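PDB 6BS3: ATPase BagA from Mycobacterium tuberculosis H37Rv, which forms, with BagB, a heterodimeric complex whose ATPase activity is required for resistance to nitric oxide and to elevated levels of glycerol. Local coordinates for residues L53-E58 / G139-T144; L100-M105 / P130-V135; R171-T176 / M230-G235. All coordinates share one frame; numbering follows the deposited sequence.

Contact 1. Residues L53-E58 / G139-T144; sequences LLVEVE and GKIKET
Thr-144, which receives Leu-53 across this contact, ties its hydroxyl to its own helix: OG1 bonds to the carbonyl O of Ile-141 at 2.7 Å, with a C=O...OG1 angle of 133°. This bond settles a buried hydroxyl within the helix and turns the methyl CG2 to the strand. CD2 of Leu-53 lies 3.7 Å from CB of Thr-144 and equally near its CG2, the two side chains crossing at about a right angle. With CG anti to the backbone N (chi1 -175°), the leucine reaches forward to the helix. Further along, Ile-141 works with both parts of its longer branch. CG1 packs at 4.3 Å against CG1 of Val-55, while CD1 extends to CG1 of Val-57 at 3.8 Å. Branched aliphatic residues suit this apolar seam, which no hydrogen bond crosses. On another side of the helix, Lys-140 NZ and Glu-143 OE1 form a 2.9 Å salt bridge, and the same OE1 also meets Arg-147. The contact lays helix 130-146 over strand 51-56 of the P-loop NTPase sheet and the loop that follows it; strands 86-92 and 158-162 flank that strand, and Ile-159 of the latter touches Leu-53, Val-55 and Thr-144.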
ATOM      1  N   LEU A  53     -16.789 -15.891  10.872  1.00 41.11           N
ATOM      2  CA  LEU A  53     -15.442 -16.282  10.472  1.00 40.33           C
ATOM      3  C   LEU A  53     -14.730 -15.123   9.757  1.00 44.44           C
ATOM      4  O   LEU A  53     -15.252 -14.583   8.777  1.00 45.14           O
ATOM      5  CB  LEU A  53     -15.435 -17.569   9.607  1.00 39.94           C
ATOM      6  CG  LEU A  53     -14.041 -18.130   9.238  1.00 43.64           C
ATOM      7  CD1 LEU A  53     -13.300 -18.677  10.464  1.00 41.98           C
ATOM      8  CD2 LEU A  53     -14.152 -19.203   8.201  1.00 45.56           C
ATOM      9  N   LEU A  54     -13.542 -14.740  10.258  1.00 39.85           N
ATOM     10  CA  LEU A  54     -12.684 -13.702   9.665  1.00 38.70           C
ATOM     11  C   LEU A  54     -11.568 -14.424   8.869  1.00 41.57           C
ATOM     12  O   LEU A  54     -10.760 -15.161   9.446  1.00 39.59           O
ATOM     13  CB  LEU A  54     -12.107 -12.780  10.771  1.00 37.93           C
ATOM     14  CG  LEU A  54     -11.122 -11.685  10.346  1.00 39.95           C
ATOM     15  CD1 LEU A  54     -11.779 -10.668   9.352  1.00 38.43           C
ATOM     16  CD2 LEU A  54     -10.501 -11.022  11.559  1.00 38.55           C
ATOM     17  N   VAL A  55     -11.555 -14.231   7.540  1.00 39.65           N
ATOM     18  CA  VAL A  55     -10.650 -14.916   6.597  1.00 38.92           C
ATOM     19  C   VAL A  55      -9.619 -13.990   5.940  1.00 44.15           C
ATOM     20  O   VAL A  55      -9.986 -12.925   5.449  1.00 45.80           O
ATOM     21  CB  VAL A  55     -11.490 -15.650   5.510  1.00 41.34           C
ATOM     22  CG1 VAL A  55     -10.604 -16.419   4.519  1.00 41.10           C
ATOM     23  CG2 VAL A  55     -12.544 -16.571   6.124  1.00 40.46           C
ATOM     24  N   GLU A  56      -8.341 -14.402   5.899  1.00 39.65           N
ATOM     25  CA  GLU A  56      -7.317 -13.670   5.136  1.00 40.13           C
ATOM     26  C   GLU A  56      -6.723 -14.632   4.087  1.00 45.10           C
ATOM     27  O   GLU A  56      -6.649 -15.830   4.340  1.00 44.42           O
ATOM     28  CB  GLU A  56      -6.283 -12.957   6.003  1.00 41.28           C
ATOM     29  CG  GLU A  56      -5.302 -13.884   6.699  1.00 46.66           C
ATOM     30  CD  GLU A  56      -4.240 -13.095   7.419  1.00 51.26           C
ATOM     31  OE1 GLU A  56      -4.084 -13.304   8.640  1.00 47.06           O
ATOM     32  OE2 GLU A  56      -3.590 -12.240   6.777  1.00 48.19           O
ATOM     33  N   VAL A  57      -6.392 -14.133   2.885  1.00 43.36           N
ATOM     34  CA  VAL A  57      -6.035 -15.003   1.747  1.00 43.05           C
ATOM     35  C   VAL A  57      -4.611 -14.803   1.137  1.00 48.19           C
ATOM     36  O   VAL A  57      -4.273 -15.514   0.186  1.00 48.97           O
ATOM     37  CB  VAL A  57      -7.126 -14.835   0.639  1.00 46.11           C
ATOM     38  CG1 VAL A  57      -8.537 -15.119   1.168  1.00 45.22           C
ATOM     39  CG2 VAL A  57      -7.069 -13.450   0.002  1.00 45.89           C
ATOM     40  N   GLU A  58      -3.781 -13.878   1.670  1.00 42.91           N
ATOM     41  CA  GLU A  58      -2.496 -13.585   1.021  1.00 41.72           C
ATOM     42  C   GLU A  58      -1.253 -14.154   1.725  1.00 47.53           C
ATOM     43  O   GLU A  58      -0.135 -13.899   1.282  1.00 47.80           O
ATOM     44  CB  GLU A  58      -2.347 -12.071   0.779  1.00 41.84           C
ATOM     45  CG  GLU A  58      -3.496 -11.483  -0.038  1.00 45.36           C
ATOM     46  CD  GLU A  58      -3.368 -10.038  -0.469  1.00 58.21           C
ATOM     47  OE1 GLU A  58      -2.991  -9.188   0.368  1.00 55.01           O
ATOM     48  OE2 GLU A  58      -3.642  -9.755  -1.657  1.00 64.99           O
ATOM     49  N   GLY A 139     -12.385 -21.155  -3.519  1.00 42.11           N
ATOM     50  CA  GLY A 139     -12.981 -22.467  -3.278  1.00 42.47           C
ATOM     51  C   GLY A 139     -13.084 -22.769  -1.795  1.00 47.70           C
ATOM     52  O   GLY A 139     -14.098 -23.302  -1.345  1.00 49.97           O
ATOM     53  N   LYS A 140     -12.054 -22.400  -1.018  1.00 43.45           N
ATOM     54  CA  LYS A 140     -12.035 -22.582   0.439  1.00 43.58           C
ATOM     55  C   LYS A 140     -13.014 -21.611   1.103  1.00 46.55           C
ATOM     56  O   LYS A 140     -13.688 -21.994   2.054  1.00 46.72           O
ATOM     57  CB  LYS A 140     -10.607 -22.430   1.016  1.00 46.18           C
ATOM     58  CG  LYS A 140     -10.507 -22.579   2.543  1.00 51.08           C
ATOM     59  CD  LYS A 140     -10.922 -23.953   3.030  1.00 53.09           C
ATOM     60  CE  LYS A 140     -11.063 -24.006   4.526  1.00 60.45           C
ATOM     61  NZ  LYS A 140     -11.648 -25.299   4.970  1.00 65.33           N
ATOM     62  N   ILE A 141     -13.092 -20.366   0.594  1.00 42.01           N
ATOM     63  CA  ILE A 141     -14.017 -19.337   1.067  1.00 41.42           C
ATOM     64  C   ILE A 141     -15.454 -19.875   0.901  1.00 47.48           C
ATOM     65  O   ILE A 141     -16.217 -19.858   1.862  1.00 48.57           O
ATOM     66  CB  ILE A 141     -13.792 -17.999   0.308  1.00 43.54           C
ATOM     67  CG1 ILE A 141     -12.469 -17.305   0.773  1.00 42.47           C
ATOM     68  CG2 ILE A 141     -15.019 -17.055   0.458  1.00 42.94           C
ATOM     69  CD1 ILE A 141     -12.010 -16.037  -0.198  1.00 38.94           C
ATOM     70  N   LYS A 142     -15.781 -20.427  -0.285  1.00 43.47           N
ATOM     71  CA  LYS A 142     -17.091 -21.007  -0.566  1.00 43.25           C
ATOM     72  C   LYS A 142     -17.435 -22.166   0.402  1.00 46.04           C
ATOM     73  O   LYS A 142     -18.584 -22.281   0.827  1.00 46.40           O
ATOM     74  CB  LYS A 142     -17.161 -21.447  -2.035  1.00 45.79           C
ATOM     75  CG  LYS A 142     -18.542 -21.917  -2.495  1.00 54.17           C
ATOM     76  CD  LYS A 142     -18.534 -23.396  -2.750  1.00 61.67           C
ATOM     77  CE  LYS A 142     -19.857 -23.903  -3.253  1.00 72.57           C
ATOM     78  NZ  LYS A 142     -19.833 -25.382  -3.364  1.00 74.42           N
ATOM     79  N   GLU A 143     -16.448 -23.009   0.734  1.00 42.32           N
ATOM     80  CA  GLU A 143     -16.612 -24.145   1.648  1.00 42.36           C
ATOM     81  C   GLU A 143     -17.005 -23.658   3.062  1.00 47.63           C
ATOM     82  O   GLU A 143     -17.829 -24.300   3.702  1.00 47.89           O
ATOM     83  CB  GLU A 143     -15.326 -25.014   1.674  1.00 43.30           C
ATOM     84  CG  GLU A 143     -15.427 -26.318   2.476  1.00 46.87           C
ATOM     85  CD  GLU A 143     -15.283 -26.201   3.987  1.00 62.29           C
ATOM     86  OE1 GLU A 143     -14.490 -25.348   4.451  1.00 55.46           O
ATOM     87  OE2 GLU A 143     -15.971 -26.960   4.709  1.00 53.06           O
ATOM     88  N   THR A 144     -16.437 -22.522   3.534  1.00 43.76           N
ATOM     89  CA  THR A 144     -16.757 -21.974   4.862  1.00 42.89           C
ATOM     90  C   THR A 144     -18.166 -21.391   4.916  1.00 46.73           C
ATOM     91  O   THR A 144     -18.818 -21.481   5.957  1.00 47.35           O
ATOM     92  CB  THR A 144     -15.691 -20.973   5.337  1.00 45.96           C
ATOM     93  OG1 THR A 144     -15.792 -19.768   4.577  1.00 43.71           O
ATOM     94  CG2 THR A 144     -14.263 -21.547   5.292  1.00 40.96           C
TER

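Contact 2. Residues L100-M105 / P130-V135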
ATOM      1  N   LEU A 100      -2.409 -29.130  -0.940  1.00 57.63           N
ATOM      2  CA  LEU A 100      -2.311 -30.542  -0.522  1.00 58.24           C
ATOM      3  C   LEU A 100      -3.696 -31.130  -0.230  1.00 60.65           C
ATOM      4  O   LEU A 100      -3.963 -32.273  -0.589  1.00 59.70           O
ATOM      5  CB  LEU A 100      -1.404 -30.720   0.715  1.00 58.75           C
ATOM      6  CG  LEU A 100       0.043 -30.224   0.651  1.00 63.65           C
ATOM      7  CD1 LEU A 100       0.772 -30.571   1.920  1.00 64.50           C
ATOM      8  CD2 LEU A 100       0.784 -30.830  -0.488  1.00 65.53           C
ATOM      9  N   GLU A 101      -4.568 -30.338   0.412  1.00 57.25           N
ATOM     10  CA  GLU A 101      -5.958 -30.677   0.727  1.00 57.77           C
ATOM     11  C   GLU A 101      -6.714 -30.981  -0.584  1.00 63.65           C
ATOM     12  O   GLU A 101      -7.465 -31.944  -0.661  1.00 63.25           O
ATOM     13  CB  GLU A 101      -6.602 -29.455   1.399  1.00 59.23           C
ATOM     14  CG  GLU A 101      -7.292 -29.677   2.732  1.00 67.82           C
ATOM     15  CD  GLU A 101      -7.757 -28.402   3.418  1.00 88.04           C
ATOM     16  OE1 GLU A 101      -7.997 -27.377   2.730  1.00 78.56           O
ATOM     17  OE2 GLU A 101      -7.881 -28.436   4.664  1.00 79.57           O
ATOM     18  N   TYR A 102      -6.488 -30.147  -1.613  1.00 62.09           N
ATOM     19  CA  TYR A 102      -7.088 -30.222  -2.941  1.00 62.48           C
ATOM     20  C   TYR A 102      -6.597 -31.461  -3.684  1.00 67.47           C
ATOM     21  O   TYR A 102      -7.425 -32.224  -4.168  1.00 67.67           O
ATOM     22  CB  TYR A 102      -6.756 -28.919  -3.683  1.00 63.95           C
ATOM     23  CG  TYR A 102      -7.132 -28.820  -5.141  1.00 66.08           C
ATOM     24  CD1 TYR A 102      -8.316 -28.202  -5.532  1.00 68.65           C
ATOM     25  CD2 TYR A 102      -6.223 -29.161  -6.136  1.00 66.78           C
ATOM     26  CE1 TYR A 102      -8.625 -28.011  -6.879  1.00 69.76           C
ATOM     27  CE2 TYR A 102      -6.522 -28.984  -7.485  1.00 67.77           C
ATOM     28  CZ  TYR A 102      -7.724 -28.406  -7.852  1.00 76.68           C
ATOM     29  OH  TYR A 102      -8.018 -28.221  -9.182  1.00 80.92           O
ATOM     30  N   LEU A 103      -5.264 -31.680  -3.746  1.00 64.74           N
ATOM     31  CA  LEU A 103      -4.661 -32.850  -4.392  1.00 65.25           C
ATOM     32  C   LEU A 103      -5.197 -34.149  -3.802  1.00 71.76           C
ATOM     33  O   LEU A 103      -5.542 -35.065  -4.547  1.00 70.79           O
ATOM     34  CB  LEU A 103      -3.130 -32.823  -4.262  1.00 65.09           C
ATOM     35  CG  LEU A 103      -2.361 -31.973  -5.262  1.00 68.99           C
ATOM     36  CD1 LEU A 103      -0.931 -31.815  -4.821  1.00 69.23           C
ATOM     37  CD2 LEU A 103      -2.376 -32.591  -6.636  1.00 69.22           C
ATOM     38  N   ASP A 104      -5.300 -34.207  -2.468  1.00 71.72           N
ATOM     39  CA  ASP A 104      -5.790 -35.379  -1.751  1.00 73.79           C
ATOM     40  C   ASP A 104      -7.304 -35.597  -1.893  1.00 81.18           C
ATOM     41  O   ASP A 104      -7.713 -36.722  -2.158  1.00 81.36           O
ATOM     42  CB  ASP A 104      -5.357 -35.338  -0.274  1.00 76.31           C
ATOM     43  CG  ASP A 104      -5.702 -36.578   0.530  1.00 94.00           C
ATOM     44  OD1 ASP A 104      -5.311 -37.699   0.103  1.00 95.50           O
ATOM     45  OD2 ASP A 104      -6.352 -36.432   1.590  1.00103.08           O
ATOM     46  N   MET A 105      -8.129 -34.548  -1.729  1.00 80.30           N
ATOM     47  CA  MET A 105      -9.588 -34.675  -1.811  1.00 81.39           C
ATOM     48  C   MET A 105     -10.122 -34.864  -3.243  1.00 83.84           C
ATOM     49  O   MET A 105     -11.053 -35.644  -3.435  1.00 83.82           O
ATOM     50  CB  MET A 105     -10.281 -33.485  -1.108  1.00 84.72           C
ATOM     51  CG  MET A 105     -11.747 -33.725  -0.738  1.00 90.24           C
ATOM     52  SD  MET A 105     -11.985 -34.879   0.655  1.00 96.33           S
ATOM     53  CE  MET A 105     -13.806 -34.951   0.736  1.00 92.95           C
ATOM     54  N   PRO A 130      -1.036 -18.457 -10.958  1.00 54.03           N
ATOM     55  CA  PRO A 130      -1.902 -17.567 -10.156  1.00 53.10           C
ATOM     56  C   PRO A 130      -3.382 -17.919 -10.168  1.00 54.38           C
ATOM     57  O   PRO A 130      -4.069 -17.638  -9.190  1.00 52.58           O
ATOM     58  CB  PRO A 130      -1.641 -16.178 -10.752  1.00 55.22           C
ATOM     59  CG  PRO A 130      -0.362 -16.311 -11.541  1.00 60.03           C
ATOM     60  CD  PRO A 130      -0.389 -17.707 -12.056  1.00 55.88           C
ATOM     61  N   GLY A 131      -3.840 -18.554 -11.251  1.00 50.44           N
ATOM     62  CA  GLY A 131      -5.207 -19.044 -11.408  1.00 50.03           C
ATOM     63  C   GLY A 131      -5.509 -20.186 -10.454  1.00 54.15           C
ATOM     64  O   GLY A 131      -6.580 -20.214  -9.847  1.00 54.60           O
ATOM     65  N   LEU A 132      -4.549 -21.128 -10.286  1.00 50.72           N
ATOM     66  CA  LEU A 132      -4.669 -22.238  -9.327  1.00 50.51           C
ATOM     67  C   LEU A 132      -4.807 -21.658  -7.890  1.00 52.68           C
ATOM     68  O   LEU A 132      -5.659 -22.096  -7.122  1.00 52.42           O
ATOM     69  CB  LEU A 132      -3.431 -23.175  -9.410  1.00 50.65           C
ATOM     70  CG  LEU A 132      -3.400 -24.334  -8.393  1.00 55.33           C
ATOM     71  CD1 LEU A 132      -4.602 -25.251  -8.568  1.00 55.23           C
ATOM     72  CD2 LEU A 132      -2.107 -25.123  -8.495  1.00 58.23           C
ATOM     73  N   ARG A 133      -3.991 -20.645  -7.570  1.00 47.84           N
ATOM     74  CA  ARG A 133      -4.006 -19.935  -6.305  1.00 47.44           C
ATOM     75  C   ARG A 133      -5.403 -19.393  -6.002  1.00 49.20           C
ATOM     76  O   ARG A 133      -5.958 -19.735  -4.965  1.00 48.12           O
ATOM     77  CB  ARG A 133      -2.965 -18.806  -6.354  1.00 49.10           C
ATOM     78  CG  ARG A 133      -2.395 -18.395  -5.011  1.00 57.59           C
ATOM     79  CD  ARG A 133      -1.059 -17.708  -5.217  1.00 63.60           C
ATOM     80  NE  ARG A 133      -1.202 -16.492  -6.017  1.00 69.02           N
ATOM     81  CZ  ARG A 133      -0.403 -16.154  -7.025  1.00 78.39           C
ATOM     82  NH1 ARG A 133       0.617 -16.934  -7.365  1.00 59.13           N
ATOM     83  NH2 ARG A 133      -0.616 -15.035  -7.698  1.00 69.61           N
ATOM     84  N   ASP A 134      -6.002 -18.630  -6.942  1.00 45.72           N
ATOM     85  CA  ASP A 134      -7.344 -18.049  -6.792  1.00 45.10           C
ATOM     86  C   ASP A 134      -8.460 -19.105  -6.701  1.00 49.51           C
ATOM     87  O   ASP A 134      -9.438 -18.871  -5.989  1.00 50.41           O
ATOM     88  CB  ASP A 134      -7.626 -17.011  -7.904  1.00 46.43           C
ATOM     89  CG  ASP A 134      -6.671 -15.809  -7.909  1.00 53.88           C
ATOM     90  OD1 ASP A 134      -6.008 -15.565  -6.873  1.00 54.50           O
ATOM     91  OD2 ASP A 134      -6.586 -15.119  -8.949  1.00 56.11           O
ATOM     92  N   VAL A 135      -8.326 -20.249  -7.421  1.00 45.03           N
ATOM     93  CA  VAL A 135      -9.264 -21.377  -7.381  1.00 44.20           C
ATOM     94  C   VAL A 135      -9.249 -21.980  -5.964  1.00 48.20           C
ATOM     95  O   VAL A 135     -10.308 -22.236  -5.400  1.00 48.93           O
ATOM     96  CB  VAL A 135      -8.960 -22.443  -8.489  1.00 47.88           C
ATOM     97  CG1 VAL A 135      -9.566 -23.817  -8.162  1.00 47.59           C
ATOM     98  CG2 VAL A 135      -9.430 -21.965  -9.854  1.00 47.43           C
TER
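The Tyr-102 ring meets two aliphatic side chains of segment 130-135, both obliquely. CD1 of Leu-132 comes to CE2 at 4.3 Å, and CG1 of Val-135 stands 4.5 Å from CE1, so the two neighbours touch ortho carbons on either side of the hydroxyl-bearing CZ. Within the second segment, the guanidinium of Arg-133 has CA of Pro-130 over one face, 3.6 Å above its plane and offset toward the rim; its NH1 donates to the carbonyl O of Thr-126.

The long side chain of tyrosine suits helices whose nearest CA atoms across the contact, those of Tyr-102 and Val-135, are 10.1 Å apart. A chi1 of 173° swings the ring away from its own backbone N and out from helix 95-107 to the other helix. Leu-132 answers by extension, since its CB does not point straight at the tyrosine but its branched end comes nearer. Val-135, one helical turn further on, is short and presents a methyl from a CB that does point toward the partner.

This is a helix-helix contact, probably in the helical region that ArsA/Get3-type ATPases add to the P-loop core, away from the nucleotide site. It joins helix 95-107 to the first turns of helix 130-146, and the 24 residues between the segments are mostly helical. No hydrogen bond crosses the interface; the contact is small and apolar, burying 92 Å² in all.

Leu-182 touches Tyr-102, Leu-132 and Val-135 alike, while Val-188 of helix 188-200 adds to the packing on Tyr-102 and Val-135. At the subunit interface, apolar side chains of the other protein chain also pack on Tyr-102 and Leu-132.

Contact 3. Residues R171-T176 / M230-G235; sequences RFLDVT and MELPIG
The contact joins the N-cap turn before helix 175-179 to the turn that ends helix 214-229, a Schellman motif, within the P-loop NTPase domain. Asp-174 occupies the N-cap position, its OD1 making a weak hydrogen bond to the backbone N of Lys-177. Glu-231, with positive phi (64°), closes helix 214-229, and its neighbours Met-230 and Leu-232 do the touching. Met-230, just before Glu-231, reaches across to the N-cap: its methyl CE lies 3.7 Å from CB of Asp-174 and 4.0 Å from the carbonyl O of Leu-173. The thioether chain runs extended through chi2 and then bends at chi3 (72°), bringing CE against the base of the aspartate, which it crosses at about a right angle. Methionine suits this spot because its long, flexible chain can reach the aliphatic carbons of a capping residue whose OD1 is turned to its own helix. Deeper in, the contact is purely aliphatic: CD1 of Leu-232 packs on CB of Leu-173 at 3.9 Å. Both leucines are buried, and both send CB toward the opposite segment. The carbonyl O of Met-230 accepts a hydrogen bond from NE2 of His-200. Ile-206 of strand 204-210 touches both leucines, while Leu-227 of helix 214-229 and His-200 of helix 188-200 also meet Leu-232, at the entrance to strand 234-242.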
ATOM      1  N   ARG A 171      -9.832  -9.561 -10.695  1.00 45.96           N
ATOM      2  CA  ARG A 171      -9.157 -10.776 -11.161  1.00 45.54           C
ATOM      3  C   ARG A 171      -9.295 -11.926 -10.141  1.00 48.28           C
ATOM      4  O   ARG A 171      -9.558 -13.067 -10.538  1.00 49.53           O
ATOM      5  CB  ARG A 171      -7.676 -10.475 -11.478  1.00 48.19           C
ATOM      6  CG  ARG A 171      -6.787 -11.711 -11.799  1.00 59.84           C
ATOM      7  CD  ARG A 171      -7.154 -12.424 -13.100  1.00 80.08           C
ATOM      8  NE  ARG A 171      -7.162 -11.517 -14.254  1.00 95.89           N
ATOM      9  CZ  ARG A 171      -6.139 -11.339 -15.086  1.00109.10           C
ATOM     10  NH1 ARG A 171      -5.010 -12.020 -14.920  1.00 93.95           N
ATOM     11  NH2 ARG A 171      -6.237 -10.482 -16.095  1.00 93.45           N
ATOM     12  N   PHE A 172      -9.160 -11.623  -8.834  1.00 43.28           N
ATOM     13  CA  PHE A 172      -9.312 -12.614  -7.763  1.00 42.40           C
ATOM     14  C   PHE A 172     -10.687 -13.311  -7.799  1.00 49.39           C
ATOM     15  O   PHE A 172     -10.782 -14.507  -7.495  1.00 49.93           O
ATOM     16  CB  PHE A 172      -9.071 -11.970  -6.387  1.00 42.91           C
ATOM     17  CG  PHE A 172      -9.332 -12.872  -5.198  1.00 43.02           C
ATOM     18  CD1 PHE A 172      -8.485 -13.940  -4.913  1.00 44.24           C
ATOM     19  CD2 PHE A 172     -10.411 -12.639  -4.350  1.00 44.73           C
ATOM     20  CE1 PHE A 172      -8.722 -14.770  -3.809  1.00 44.87           C
ATOM     21  CE2 PHE A 172     -10.644 -13.468  -3.237  1.00 47.09           C
ATOM     22  CZ  PHE A 172      -9.797 -14.525  -2.976  1.00 44.49           C
ATOM     23  N   LEU A 173     -11.746 -12.555  -8.165  1.00 47.34           N
ATOM     24  CA  LEU A 173     -13.113 -13.073  -8.222  1.00 47.11           C
ATOM     25  C   LEU A 173     -13.517 -13.527  -9.624  1.00 52.30           C
ATOM     26  O   LEU A 173     -14.668 -13.904  -9.837  1.00 52.75           O
ATOM     27  CB  LEU A 173     -14.110 -12.052  -7.628  1.00 46.63           C
ATOM     28  CG  LEU A 173     -13.821 -11.629  -6.175  1.00 49.68           C
ATOM     29  CD1 LEU A 173     -14.580 -10.384  -5.806  1.00 48.68           C
ATOM     30  CD2 LEU A 173     -14.051 -12.777  -5.194  1.00 48.73           C
ATOM     31  N   ASP A 174     -12.564 -13.533 -10.565  1.00 49.15           N
ATOM     32  CA  ASP A 174     -12.813 -13.973 -11.932  1.00 49.75           C
ATOM     33  C   ASP A 174     -12.548 -15.483 -12.035  1.00 56.82           C
ATOM     34  O   ASP A 174     -11.470 -15.921 -12.451  1.00 57.26           O
ATOM     35  CB  ASP A 174     -11.988 -13.138 -12.923  1.00 50.69           C
ATOM     36  CG  ASP A 174     -12.439 -13.195 -14.368  1.00 56.58           C
ATOM     37  OD1 ASP A 174     -13.242 -14.099 -14.714  1.00 56.21           O
ATOM     38  OD2 ASP A 174     -11.980 -12.348 -15.159  1.00 62.64           O
ATOM     39  N   VAL A 175     -13.541 -16.271 -11.611  1.00 55.83           N
ATOM     40  CA  VAL A 175     -13.507 -17.740 -11.565  1.00 57.93           C
ATOM     41  C   VAL A 175     -13.310 -18.365 -12.967  1.00 62.30           C
ATOM     42  O   VAL A 175     -12.571 -19.336 -13.098  1.00 62.22           O
ATOM     43  CB  VAL A 175     -14.748 -18.305 -10.811  1.00 63.66           C
ATOM     44  CG1 VAL A 175     -14.661 -19.822 -10.613  1.00 64.02           C
ATOM     45  CG2 VAL A 175     -14.920 -17.613  -9.463  1.00 63.60           C
ATOM     46  N   THR A 176     -13.922 -17.777 -14.000  1.00 59.33           N
ATOM     47  CA  THR A 176     -13.806 -18.224 -15.391  1.00 59.41           C
ATOM     48  C   THR A 176     -12.350 -18.104 -15.868  1.00 62.63           C
ATOM     49  O   THR A 176     -11.841 -19.074 -16.427  1.00 62.78           O
ATOM     50  CB  THR A 176     -14.852 -17.504 -16.265  1.00 66.98           C
ATOM     51  OG1 THR A 176     -16.147 -17.913 -15.816  1.00 68.93           O
ATOM     52  CG2 THR A 176     -14.712 -17.811 -17.750  1.00 64.60           C
ATOM     53  N   MET A 230     -18.716  -7.198 -14.295  1.00 54.02           N
ATOM     54  CA  MET A 230     -18.683  -8.635 -14.024  1.00 53.38           C
ATOM     55  C   MET A 230     -19.989  -9.102 -13.367  1.00 57.39           C
ATOM     56  O   MET A 230     -20.185 -10.303 -13.179  1.00 57.23           O
ATOM     57  CB  MET A 230     -17.503  -8.965 -13.112  1.00 55.18           C
ATOM     58  CG  MET A 230     -16.146  -8.793 -13.780  1.00 58.30           C
ATOM     59  SD  MET A 230     -14.780  -9.057 -12.616  1.00 61.95           S
ATOM     60  CE  MET A 230     -14.880 -10.836 -12.390  1.00 57.81           C
ATOM     61  N   GLU A 231     -20.885  -8.143 -13.036  1.00 53.59           N
ATOM     62  CA  GLU A 231     -22.165  -8.343 -12.366  1.00 53.03           C
ATOM     63  C   GLU A 231     -21.953  -8.902 -10.949  1.00 55.16           C
ATOM     64  O   GLU A 231     -22.728  -9.720 -10.454  1.00 55.71           O
ATOM     65  CB  GLU A 231     -23.148  -9.160 -13.229  1.00 54.74           C
ATOM     66  CG  GLU A 231     -23.945  -8.274 -14.178  1.00 70.35           C
ATOM     67  CD  GLU A 231     -24.116  -8.746 -15.610  1.00102.73           C
ATOM     68  OE1 GLU A 231     -23.982  -7.900 -16.524  1.00109.56           O
ATOM     69  OE2 GLU A 231     -24.394  -9.950 -15.820  1.00 98.12           O
ATOM     70  N   LEU A 232     -20.895  -8.421 -10.293  1.00 50.02           N
ATOM     71  CA  LEU A 232     -20.566  -8.802  -8.922  1.00 48.74           C
ATOM     72  C   LEU A 232     -21.228  -7.810  -7.934  1.00 53.34           C
ATOM     73  O   LEU A 232     -21.210  -6.608  -8.189  1.00 53.92           O
ATOM     74  CB  LEU A 232     -19.047  -8.926  -8.717  1.00 47.09           C
ATOM     75  CG  LEU A 232     -18.399 -10.184  -9.313  1.00 49.28           C
ATOM     76  CD1 LEU A 232     -16.924 -10.041  -9.401  1.00 48.04           C
ATOM     77  CD2 LEU A 232     -18.737 -11.435  -8.520  1.00 50.04           C
ATOM     78  N   PRO A 233     -21.878  -8.297  -6.854  1.00 49.44           N
ATOM     79  CA  PRO A 233     -22.596  -7.388  -5.944  1.00 48.50           C
ATOM     80  C   PRO A 233     -21.730  -6.474  -5.084  1.00 52.32           C
ATOM     81  O   PRO A 233     -20.894  -6.935  -4.314  1.00 52.56           O
ATOM     82  CB  PRO A 233     -23.443  -8.335  -5.093  1.00 49.49           C
ATOM     83  CG  PRO A 233     -22.703  -9.598  -5.100  1.00 54.07           C
ATOM     84  CD  PRO A 233     -22.044  -9.702  -6.436  1.00 50.51           C
ATOM     85  N   ILE A 234     -21.961  -5.165  -5.224  1.00 49.14           N
ATOM     86  CA  ILE A 234     -21.318  -4.119  -4.438  1.00 49.18           C
ATOM     87  C   ILE A 234     -22.148  -3.940  -3.156  1.00 53.40           C
ATOM     88  O   ILE A 234     -23.378  -3.959  -3.200  1.00 53.46           O
ATOM     89  CB  ILE A 234     -21.166  -2.794  -5.259  1.00 52.28           C
ATOM     90  CG1 ILE A 234     -20.410  -3.008  -6.618  1.00 53.15           C
ATOM     91  CG2 ILE A 234     -20.546  -1.636  -4.445  1.00 51.05           C
ATOM     92  CD1 ILE A 234     -19.076  -3.755  -6.551  1.00 57.75           C
ATOM     93  N   GLY A 235     -21.459  -3.817  -2.033  1.00 50.07           N
ATOM     94  CA  GLY A 235     -22.073  -3.602  -0.734  1.00 49.85           C
ATOM     95  C   GLY A 235     -22.033  -2.140  -0.356  1.00 53.97           C
ATOM     96  O   GLY A 235     -22.918  -1.383  -0.742  1.00 56.50           O
TER

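In the fold
Helix 130-146 links contacts 1 and 2: its first turns meet helix 95-107, and its later turns lie on strand 51-56, with the two centres about 13 Å apart. Along the chain, contact 2 is nested within the loop that contact 1 closes; contact 3 follows in series. Phe-172 connects all three, its CZ lying 3.9 Å from CD1 of Ile-141 and 4.2 Å from CG2 of Val-57, while its CD1 is 3.6 Å from OD1 of Asp-134. Contacts 1 and 3 both stand back from the nucleotide site: the side chains of Val-57 and Leu-173 are about 9 and 11 Å from that of the ATP-binding Lys-34, and that of Val-57 is about 10 Å from the magnesium ion and about 11 Å from ADP.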